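Local coordinates for putative metallopeptidase (Shewanella baltica OS155, PDB 3IEH), which binds zinc and probably acts as a metallocarboxypeptidase or a related zinc-dependent hydrolase, at residues H76-A81 with G117-K122; V180-P185 with D219-N224; L86-S91 with A259-M264. All coordinates share one frame; numbering follows the deposited sequence.

Contact 1: H76-A81 with G117-K122. With ZN (zinc ion), chain B.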
loop_
_atom_site.group_PDB
_atom_site.type_symbol
_atom_site.label_atom_id
_atom_site.label_comp_id
_atom_site.label_asym_id
_atom_site.label_seq_id
_atom_site.Cartn_x
_atom_site.Cartn_y
_atom_site.Cartn_z
ATOM N N HIS A 76 3.391 -7.391 1.646
ATOM C CA HIS A 76 3.190 -8.775 2.035
ATOM C C HIS A 76 2.636 -9.558 0.868
ATOM O O HIS A 76 1.583 -9.204 0.346
ATOM C CB HIS A 76 2.262 -8.842 3.233
ATOM C CG HIS A 76 2.828 -8.192 4.453
ATOM N ND1 HIS A 76 2.112 -7.310 5.227
ATOM C CD2 HIS A 76 4.054 -8.274 5.016
ATOM C CE1 HIS A 76 2.866 -6.892 6.228
ATOM N NE2 HIS A 76 4.052 -7.458 6.119
ATOM N N GLY A 77 3.331 -10.642 0.497
ATOM C CA GLY A 77 3.083 -11.369 -0.756
ATOM C C GLY A 77 1.763 -12.083 -0.885
ATOM O O GLY A 77 1.325 -12.379 -2.007
ATOM N N GLU A 78 1.126 -12.379 0.250
ATOM C CA GLU A 78 -0.201 -13.017 0.233
ATOM C C GLU A 78 -1.347 -12.003 0.087
ATOM O O GLU A 78 -2.495 -12.379 -0.064
ATOM C CB GLU A 78 -0.412 -13.893 1.475
ATOM C CG GLU A 78 -1.002 -13.245 2.730
ATOM C CD GLU A 78 -0.031 -12.384 3.510
ATOM O OE1 GLU A 78 0.915 -11.877 2.887
ATOM O OE2 GLU A 78 -0.215 -12.227 4.751
ATOM N N GLU A 79 -1.031 -10.720 0.149
ATOM C CA GLU A 79 -2.032 -9.671 0.133
ATOM C C GLU A 79 -2.086 -9.076 -1.264
ATOM O O GLU A 79 -1.890 -7.872 -1.462
ATOM C CB GLU A 79 -1.644 -8.653 1.182
ATOM C CG GLU A 79 -1.462 -9.335 2.555
ATOM C CD GLU A 79 -1.010 -8.397 3.645
ATOM O OE1 GLU A 79 -0.802 -7.168 3.380
ATOM O OE2 GLU A 79 -0.852 -8.903 4.775
ATOM N N SER A 80 -2.351 -9.960 -2.221
ATOM C CA SER A 80 -2.178 -9.670 -3.639
ATOM C C SER A 80 -3.292 -8.813 -4.243
ATOM O O SER A 80 -3.090 -8.222 -5.304
ATOM C CB SER A 80 -1.982 -10.976 -4.416
ATOM O OG SER A 80 -2.979 -11.913 -4.079
ATOM N N ALA A 81 -4.439 -8.707 -3.568
ATOM C CA ALA A 81 -5.493 -7.808 -4.045
ATOM C C ALA A 81 -5.028 -6.329 -4.021
ATOM O O ALA A 81 -5.531 -5.509 -4.790
ATOM C CB ALA A 81 -6.812 -8.011 -3.277
ATOM N N GLY A 117 3.176 -16.211 -3.349
ATOM C CA GLY A 117 1.900 -16.091 -2.630
ATOM C C GLY A 117 2.064 -16.064 -1.110
ATOM O O GLY A 117 1.118 -16.375 -0.383
ATOM N N HIS A 118 3.254 -15.712 -0.609
ATOM C CA HIS A 118 3.433 -15.666 0.838
ATOM C C HIS A 118 3.945 -14.333 1.380
ATOM O O HIS A 118 4.558 -13.524 0.683
ATOM C CB HIS A 118 4.189 -16.886 1.423
ATOM C CG HIS A 118 5.630 -17.004 1.021
ATOM N ND1 HIS A 118 6.544 -15.977 1.166
ATOM C CD2 HIS A 118 6.322 -18.062 0.529
ATOM C CE1 HIS A 118 7.728 -16.390 0.739
ATOM N NE2 HIS A 118 7.623 -17.653 0.356
ATOM N N ARG A 119 3.615 -14.130 2.650
ATOM C CA ARG A 119 3.833 -12.882 3.356
ATOM C C ARG A 119 5.262 -12.344 3.325
ATOM O O ARG A 119 5.515 -11.192 2.959
ATOM C CB ARG A 119 3.416 -13.123 4.804
ATOM C CG ARG A 119 3.418 -11.929 5.646
ATOM C CD ARG A 119 2.810 -12.281 6.975
ATOM N NE ARG A 119 2.555 -11.069 7.720
ATOM C CZ ARG A 119 1.483 -10.303 7.550
ATOM N NH1 ARG A 119 0.564 -10.625 6.648
ATOM N NH2 ARG A 119 1.337 -9.202 8.284
ATOM N N PHE A 120 6.193 -13.164 3.758
ATOM C CA PHE A 120 7.593 -12.759 3.767
ATOM C C PHE A 120 8.181 -12.807 2.353
ATOM O O PHE A 120 7.613 -13.448 1.429
ATOM C CB PHE A 120 8.390 -13.673 4.733
ATOM C CG PHE A 120 8.157 -13.374 6.215
ATOM C CD1 PHE A 120 7.207 -12.432 6.645
ATOM C CD2 PHE A 120 8.850 -14.081 7.179
ATOM C CE1 PHE A 120 7.016 -12.184 7.983
ATOM C CE2 PHE A 120 8.647 -13.844 8.536
ATOM C CZ PHE A 120 7.735 -12.898 8.940
ATOM N N ASN A 121 9.296 -12.095 2.174
ATOM C CA ASN A 121 10.054 -12.237 0.957
ATOM C C ASN A 121 10.645 -13.641 1.043
ATOM O O ASN A 121 10.477 -14.345 2.069
ATOM C CB ASN A 121 11.102 -11.120 0.777
ATOM C CG ASN A 121 12.211 -11.113 1.837
ATOM O OD1 ASN A 121 12.454 -12.095 2.540
ATOM N ND2 ASN A 121 12.922 -9.988 1.916
ATOM N N LYS A 122 11.318 -14.072 -0.005
ATOM C CA LYS A 122 11.883 -15.417 0.033
ATOM C C LYS A 122 13.033 -15.583 1.007
ATOM O O LYS A 122 13.453 -16.699 1.204
ATOM C CB LYS A 122 12.366 -15.878 -1.333
ATOM C CG LYS A 122 13.603 -15.170 -1.825
ATOM C CD LYS A 122 13.864 -15.644 -3.214
ATOM C CE LYS A 122 15.209 -15.263 -3.749
ATOM N NZ LYS A 122 15.261 -15.897 -5.096
HETATM ZN ZN ZN B . 0.082 -6.694 5.404
HETATM O O HOH W 1 -1.123 -6.208 7.308
#

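Contact 2: V180-P185 with D219-N224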
loop_
_atom_site.group_PDB
_atom_site.type_symbol
_atom_site.label_atom_id
_atom_site.label_comp_id
_atom_site.label_asym_id
_atom_site.label_seq_id
_atom_site.Cartn_x
_atom_site.Cartn_y
_atom_site.Cartn_z
ATOM N N VAL A 180 -9.144 -0.332 8.775
ATOM C CA VAL A 180 -8.164 0.626 8.300
ATOM C C VAL A 180 -7.424 1.275 9.466
ATOM O O VAL A 180 -8.040 1.633 10.444
ATOM C CB VAL A 180 -8.833 1.734 7.434
ATOM C CG1 VAL A 180 -10.051 2.285 8.126
ATOM C CG2 VAL A 180 -7.838 2.854 7.164
ATOM N N TYR A 181 -6.100 1.371 9.349
ATOM C CA TYR A 181 -5.248 2.086 10.287
ATOM C C TYR A 181 -5.131 3.461 9.688
ATOM O O TYR A 181 -4.771 3.557 8.536
ATOM C CB TYR A 181 -3.813 1.501 10.336
ATOM C CG TYR A 181 -3.669 0.077 10.858
ATOM C CD1 TYR A 181 -3.795 -1.022 10.009
ATOM C CD2 TYR A 181 -3.365 -0.164 12.181
ATOM C CE1 TYR A 181 -3.657 -2.323 10.484
ATOM C CE2 TYR A 181 -3.234 -1.451 12.667
ATOM C CZ TYR A 181 -3.370 -2.524 11.827
ATOM O OH TYR A 181 -3.227 -3.798 12.344
ATOM N N SER A 182 -5.388 4.521 10.444
ATOM C CA SER A 182 -5.213 5.890 9.908
ATOM C C SER A 182 -4.396 6.764 10.852
ATOM O O SER A 182 -4.239 6.441 12.035
ATOM C CB SER A 182 -6.549 6.579 9.580
ATOM O OG SER A 182 -7.269 6.904 10.752
ATOM N N PHE A 183 -3.864 7.845 10.277
ATOM C CA PHE A 183 -3.044 8.830 10.973
ATOM C C PHE A 183 -3.518 10.211 10.560
ATOM O O PHE A 183 -3.525 10.542 9.365
ATOM C CB PHE A 183 -1.571 8.680 10.618
ATOM C CG PHE A 183 -0.998 7.356 11.001
ATOM C CD1 PHE A 183 -1.112 6.265 10.151
ATOM C CD2 PHE A 183 -0.382 7.183 12.222
ATOM C CE1 PHE A 183 -0.585 5.043 10.500
ATOM C CE2 PHE A 183 0.117 5.953 12.592
ATOM C CZ PHE A 183 0.022 4.888 11.723
ATOM N N GLU A 184 -3.976 10.989 11.542
ATOM C CA GLU A 184 -4.385 12.370 11.304
ATOM C C GLU A 184 -3.904 13.190 12.480
ATOM O O GLU A 184 -3.885 12.703 13.600
ATOM C CB GLU A 184 -5.902 12.521 11.192
ATOM C CG GLU A 184 -6.586 11.816 10.023
ATOM C CD GLU A 184 -8.042 12.204 9.943
ATOM O OE1 GLU A 184 -8.315 13.418 9.915
ATOM O OE2 GLU A 184 -8.919 11.323 9.925
ATOM N N PRO A 185 -3.532 14.447 12.234
ATOM C CA PRO A 185 -3.021 15.316 13.281
ATOM C C PRO A 185 -4.166 15.842 14.175
ATOM O O PRO A 185 -4.407 17.046 14.266
ATOM C CB PRO A 185 -2.335 16.427 12.480
ATOM C CG PRO A 185 -3.154 16.525 11.239
ATOM C CD PRO A 185 -3.633 15.144 10.939
ATOM N N ASP A 219 -15.142 -0.016 15.231
ATOM C CA ASP A 219 -15.900 0.331 14.029
ATOM C C ASP A 219 -15.040 0.427 12.784
ATOM O O ASP A 219 -15.193 1.339 11.975
ATOM C CB ASP A 219 -16.681 1.622 14.255
ATOM C CG ASP A 219 -17.796 1.463 15.298
ATOM O OD1 ASP A 219 -18.247 0.323 15.553
ATOM O OD2 ASP A 219 -18.230 2.498 15.838
ATOM N N GLY A 220 -14.129 -0.533 12.644
ATOM C CA GLY A 220 -13.271 -0.615 11.478
ATOM C C GLY A 220 -12.068 0.307 11.457
ATOM O O GLY A 220 -11.355 0.372 10.444
ATOM N N LEU A 221 -11.811 0.983 12.574
ATOM C CA LEU A 221 -10.762 1.996 12.610
ATOM C C LEU A 221 -9.743 1.744 13.698
ATOM O O LEU A 221 -10.101 1.381 14.801
ATOM C CB LEU A 221 -11.413 3.365 12.852
ATOM C CG LEU A 221 -10.612 4.580 12.406
ATOM C CD1 LEU A 221 -10.362 4.486 10.902
ATOM C CD2 LEU A 221 -11.334 5.883 12.777
ATOM N N ILE A 222 -8.472 1.876 13.354
ATOM C CA ILE A 222 -7.367 1.932 14.318
ATOM C C ILE A 222 -6.712 3.277 14.019
ATOM O O ILE A 222 -6.215 3.502 12.912
ATOM C CB ILE A 222 -6.388 0.763 14.172
ATOM C CG1 ILE A 222 -7.129 -0.581 14.328
ATOM C CG2 ILE A 222 -5.301 0.842 15.228
ATOM C CD1 ILE A 222 -6.341 -1.797 13.785
ATOM N N PHE A 223 -6.749 4.178 14.994
ATOM C CA PHE A 223 -6.350 5.577 14.826
ATOM C C PHE A 223 -5.069 5.951 15.566
ATOM O O PHE A 223 -4.963 5.728 16.777
ATOM C CB PHE A 223 -7.480 6.445 15.367
ATOM C CG PHE A 223 -7.323 7.923 15.096
ATOM C CD1 PHE A 223 -7.308 8.412 13.788
ATOM C CD2 PHE A 223 -7.264 8.833 16.152
ATOM C CE1 PHE A 223 -7.202 9.794 13.539
ATOM C CE2 PHE A 223 -7.154 10.202 15.921
ATOM C CZ PHE A 223 -7.130 10.691 14.608
ATOM N N ASN A 224 -4.125 6.543 14.829
ATOM C CA ASN A 224 -2.853 7.039 15.359
ATOM C C ASN A 224 -2.097 6.012 16.212
ATOM O O ASN A 224 -1.622 6.284 17.314
ATOM C CB ASN A 224 -3.054 8.388 16.096
ATOM C CG ASN A 224 -3.433 9.536 15.139
ATOM O OD1 ASN A 224 -3.186 9.461 13.939
ATOM N ND2 ASN A 224 -4.043 10.589 15.670
#

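Contact 3: L86-S91 with A259-M264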
loop_
_atom_site.group_PDB
_atom_site.type_symbol
_atom_site.label_atom_id
_atom_site.label_comp_id
_atom_site.label_asym_id
_atom_site.label_seq_id
_atom_site.Cartn_x
_atom_site.Cartn_y
_atom_site.Cartn_z
ATOM N N LEU A 86 -4.333 -2.025 -7.559
ATOM C CA LEU A 86 -3.664 -0.848 -8.147
ATOM C C LEU A 86 -3.727 -0.908 -9.662
ATOM O O LEU A 86 -3.944 0.115 -10.305
ATOM C CB LEU A 86 -2.214 -0.710 -7.677
ATOM C CG LEU A 86 -1.492 0.595 -8.033
ATOM C CD1 LEU A 86 -2.371 1.853 -7.866
ATOM C CD2 LEU A 86 -0.220 0.731 -7.188
ATOM N N LEU A 87 -3.560 -2.101 -10.232
ATOM C CA LEU A 87 -3.657 -2.240 -11.679
ATOM C C LEU A 87 -5.060 -1.882 -12.136
ATOM O O LEU A 87 -5.231 -1.229 -13.147
ATOM C CB LEU A 87 -3.328 -3.667 -12.167
ATOM C CG LEU A 87 -1.858 -4.015 -12.402
ATOM C CD1 LEU A 87 -1.710 -5.517 -12.837
ATOM C CD2 LEU A 87 -1.263 -3.077 -13.468
ATOM N N HIS A 88 -6.066 -2.344 -11.404
ATOM C CA HIS A 88 -7.432 -2.059 -11.753
ATOM C C HIS A 88 -7.665 -0.550 -11.791
ATOM O O HIS A 88 -8.195 -0.004 -12.766
ATOM C CB HIS A 88 -8.389 -2.682 -10.760
ATOM C CG HIS A 88 -9.807 -2.400 -11.093
ATOM N ND1 HIS A 88 -10.461 -1.274 -10.642
ATOM C CD2 HIS A 88 -10.669 -3.039 -11.916
ATOM C CE1 HIS A 88 -11.684 -1.256 -11.136
ATOM N NE2 HIS A 88 -11.837 -2.319 -11.910
ATOM N N PHE A 89 -7.245 0.104 -10.721
ATOM C CA PHE A 89 -7.359 1.545 -10.589
ATOM C C PHE A 89 -6.684 2.306 -11.731
ATOM O O PHE A 89 -7.236 3.274 -12.237
ATOM C CB PHE A 89 -6.755 1.959 -9.253
ATOM C CG PHE A 89 -6.473 3.408 -9.138
ATOM C CD1 PHE A 89 -7.467 4.292 -8.723
ATOM C CD2 PHE A 89 -5.199 3.895 -9.394
ATOM C CE1 PHE A 89 -7.201 5.629 -8.577
ATOM C CE2 PHE A 89 -4.919 5.240 -9.261
ATOM C CZ PHE A 89 -5.928 6.117 -8.858
ATOM N N LEU A 90 -5.492 1.870 -12.128
ATOM C CA LEU A 90 -4.751 2.538 -13.183
ATOM C C LEU A 90 -5.420 2.352 -14.523
ATOM O O LEU A 90 -5.418 3.270 -15.345
ATOM C CB LEU A 90 -3.312 2.029 -13.273
ATOM C CG LEU A 90 -2.471 2.407 -12.059
ATOM C CD1 LEU A 90 -1.128 1.645 -12.079
ATOM C CD2 LEU A 90 -2.304 3.934 -11.952
ATOM N N SER A 91 -5.982 1.168 -14.743
ATOM C CA SER A 91 -6.645 0.865 -16.000
ATOM C C SER A 91 -7.793 1.850 -16.195
ATOM O O SER A 91 -8.108 2.227 -17.311
ATOM C CB SER A 91 -7.145 -0.577 -16.039
ATOM O OG SER A 91 -8.289 -0.735 -15.228
ATOM N N ALA A 259 -12.386 -3.336 -4.142
ATOM C CA ALA A 259 -12.346 -2.566 -2.865
ATOM C C ALA A 259 -11.060 -1.754 -2.741
ATOM O O ALA A 259 -11.076 -0.610 -2.292
ATOM C CB ALA A 259 -12.491 -3.510 -1.641
ATOM N N ASN A 260 -9.941 -2.385 -3.093
ATOM C CA ASN A 260 -8.630 -1.753 -3.069
ATOM C C ASN A 260 -8.580 -0.593 -4.063
ATOM O O ASN A 260 -8.048 0.465 -3.756
ATOM C CB ASN A 260 -7.540 -2.797 -3.342
ATOM C CG ASN A 260 -7.125 -3.550 -2.072
ATOM O OD1 ASN A 260 -6.334 -3.047 -1.295
ATOM N ND2 ASN A 260 -7.665 -4.745 -1.863
ATOM N N SER A 261 -9.184 -0.786 -5.235
ATOM C CA SER A 261 -9.284 0.260 -6.248
ATOM C C SER A 261 -10.160 1.437 -5.769
ATOM O O SER A 261 -9.874 2.595 -6.054
ATOM C CB SER A 261 -9.877 -0.315 -7.535
ATOM O OG SER A 261 -9.904 0.649 -8.573
ATOM N N ALA A 262 -11.246 1.118 -5.071
ATOM C CA ALA A 262 -12.139 2.126 -4.557
ATOM C C ALA A 262 -11.425 2.953 -3.478
ATOM O O ALA A 262 -11.534 4.175 -3.485
ATOM C CB ALA A 262 -13.418 1.492 -4.011
ATOM N N ALA A 263 -10.686 2.290 -2.590
ATOM C CA ALA A 263 -9.964 2.957 -1.511
ATOM C C ALA A 263 -8.911 3.917 -2.029
ATOM O O ALA A 263 -8.746 5.008 -1.483
ATOM C CB ALA A 263 -9.317 1.938 -0.571
HETATM N N MSE A 264 -8.167 3.491 -3.047
HETATM C CA MSE A 264 -7.204 4.361 -3.721
HETATM C C MSE A 264 -7.885 5.585 -4.348
HETATM O O MSE A 264 -7.362 6.691 -4.265
HETATM C CB MSE A 264 -6.470 3.591 -4.794
HETATM C CG MSE A 264 -5.492 2.594 -4.224
HETATM SE SE MSE A 264 -4.930 1.319 -5.546
HETATM C CE MSE A 264 -4.464 -0.002 -4.237
#

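Contact 1: H76-A81 with G117-K122
The guanidinium of Arg119 lies flat on the imidazole of His76, a zinc ligand: the centres are 3.8 Å apart and the planes only 18° from parallel. The nearest atoms are Arg119 NH2 and His76 CE1, at 3.4 Å, with NH2 above the rim of the ring. The arginine gets there with CG anti to the backbone N (chi1 -173°) and a chain extended as far as NE, running alongside the histidine. At its edge, Arg119 NH1 forms a salt bridge to Glu78 OE2 at 2.6 Å, the oxygen sitting in the guanidinium plane and offering its syn lone pair. Arg119 NH1 also makes a weak hydrogen bond, part of a salt bridge, to Glu79 OE2 at 2.9 Å. Together His76 and Glu79 form the HxxE zinc motif of M14 peptidases, spanned here by a type I turn. His76 ND1 binds the zinc ion at 2.1 Å, Glu79 chelates it through both oxygens, and His170 and a water complete the site. Asn126 takes the other nitrogen of His76, NE2, in a second-shell bond, and Glu79 OE1 also accepts from Glu171 N. With an alanine at Arg119, the Glu78 carboxylate would probably lose its charge partner across the contact and the His76 ring the group stacked on it. On the backbone side, Gly77 N donates a weak 3.3 Å bond to Arg119 O, and Gly77 CA makes a CA-H...O contact of 3.0 Å with His118 O.

Contact 2: V180-P185 with D219-N224
Four backbone hydrogen bonds join Val180-Ser182 to Gly220-Asn224 in parallel register, alternating between the chains: Val180 N to Gly220 O, Ile222 N to Val180 O, Ser182 N to Ile222 O and Asn224 N to Ser182 O. The straightest, from Ile222 N to Val180 O, has an angle of 166° at the hydrogen. Past the last of these the side chain of Asn224 takes over. Asn224 OD1 accepts from Glu184 N at 3.0 Å on an in-plane lone pair, while Asn224 ND2 donates to Glu184 O, also at 3.0 Å, so two bonds fix the rotation of the amide. This pairing forms one margin of the mixed sheet of the M14 fold, with 221-223 as one of its two outermost strands within the chain; strand 179-183 runs antiparallel to its other neighbour, 242-248. Among apolar contacts, Ile222 CD1 makes a CH-pi contact over one face of the Tyr181 ring, 3.8 Å from its centroid. On the opposite face of the sheet, Val180 CG1 meets Leu221 CD1 at 3.6 Å. There Ser182 OG lies at the edge of the Phe223 ring, 3.4 Å from Phe223 CD1, and is hydrogen-bonded to Ser193 of helix 191-201.

Contact 3: L86-S91 with A259-M264
This is a buried helix-helix contact, in which helix 81-91, the one that follows the first zinc-binding residues, packs against the C-terminal helix 253-271 of the M14 alpha/beta fold. The axes of the two short segments come within 8.1 Å of each other at a signed crossing angle of -59°. The backbones are nearest where Phe89 faces Ser261, a small residue whose CB bond points to the other helix; their CA atoms are 4.9 Å apart. Ser261 sets its OG anti to the backbone N (chi1 -176°), and from there Ser261 OG bonds His88 ND1 at 2.9 Å, close to straight and at the edge of the imidazole. Either group could be the donor. Ser261 OG also rests 3.4 Å from Phe89 CA and has a weak bond to a glycerol molecule, probably from the crystallisation liquor.

One turn further along, Met264, present as selenomethionine, supplies the apolar half of the interface. Beyond CG its chain is extended, reaching toward strand 165-172, where it touches Leu167 and Cys169, and lying across Leu86 at about a right angle. The Phe89 ring is bordered by Thr265 and Leu268 of helix 253-271. Met264 SE lies obliquely 5.0 Å from the centroid of the Phe89 ring, 35° off its normal, a Met-aromatic contact. Met264 CB stands over one face of the same ring, offset toward the rim, 4.1 Å from Phe89 CD1.

Contact 1 closes along the chain before contact 2 opens, contact 2 is nested in the loop closed by contact 3, and the segments of contacts 1 and 3 alternate. The centres of contacts 1 and 2 lie about 23 Å apart. Those of contacts 1 and 3 are about 18 Å apart, yet the two touch, Ala81 CB standing 3.7 Å from Asn260 ND2. Ala81, at the start of helix 81-91, ends the segment holding His76 and Glu79, so the helix that leaves the zinc site is the one packed on helix 253-271 in contact 3. Contact 2 lies at one margin of the mixed sheet; through Tyr181 it nears Glu246, the predicted proton donor/acceptor, whose side chain is about 5 Å from that of Glu79.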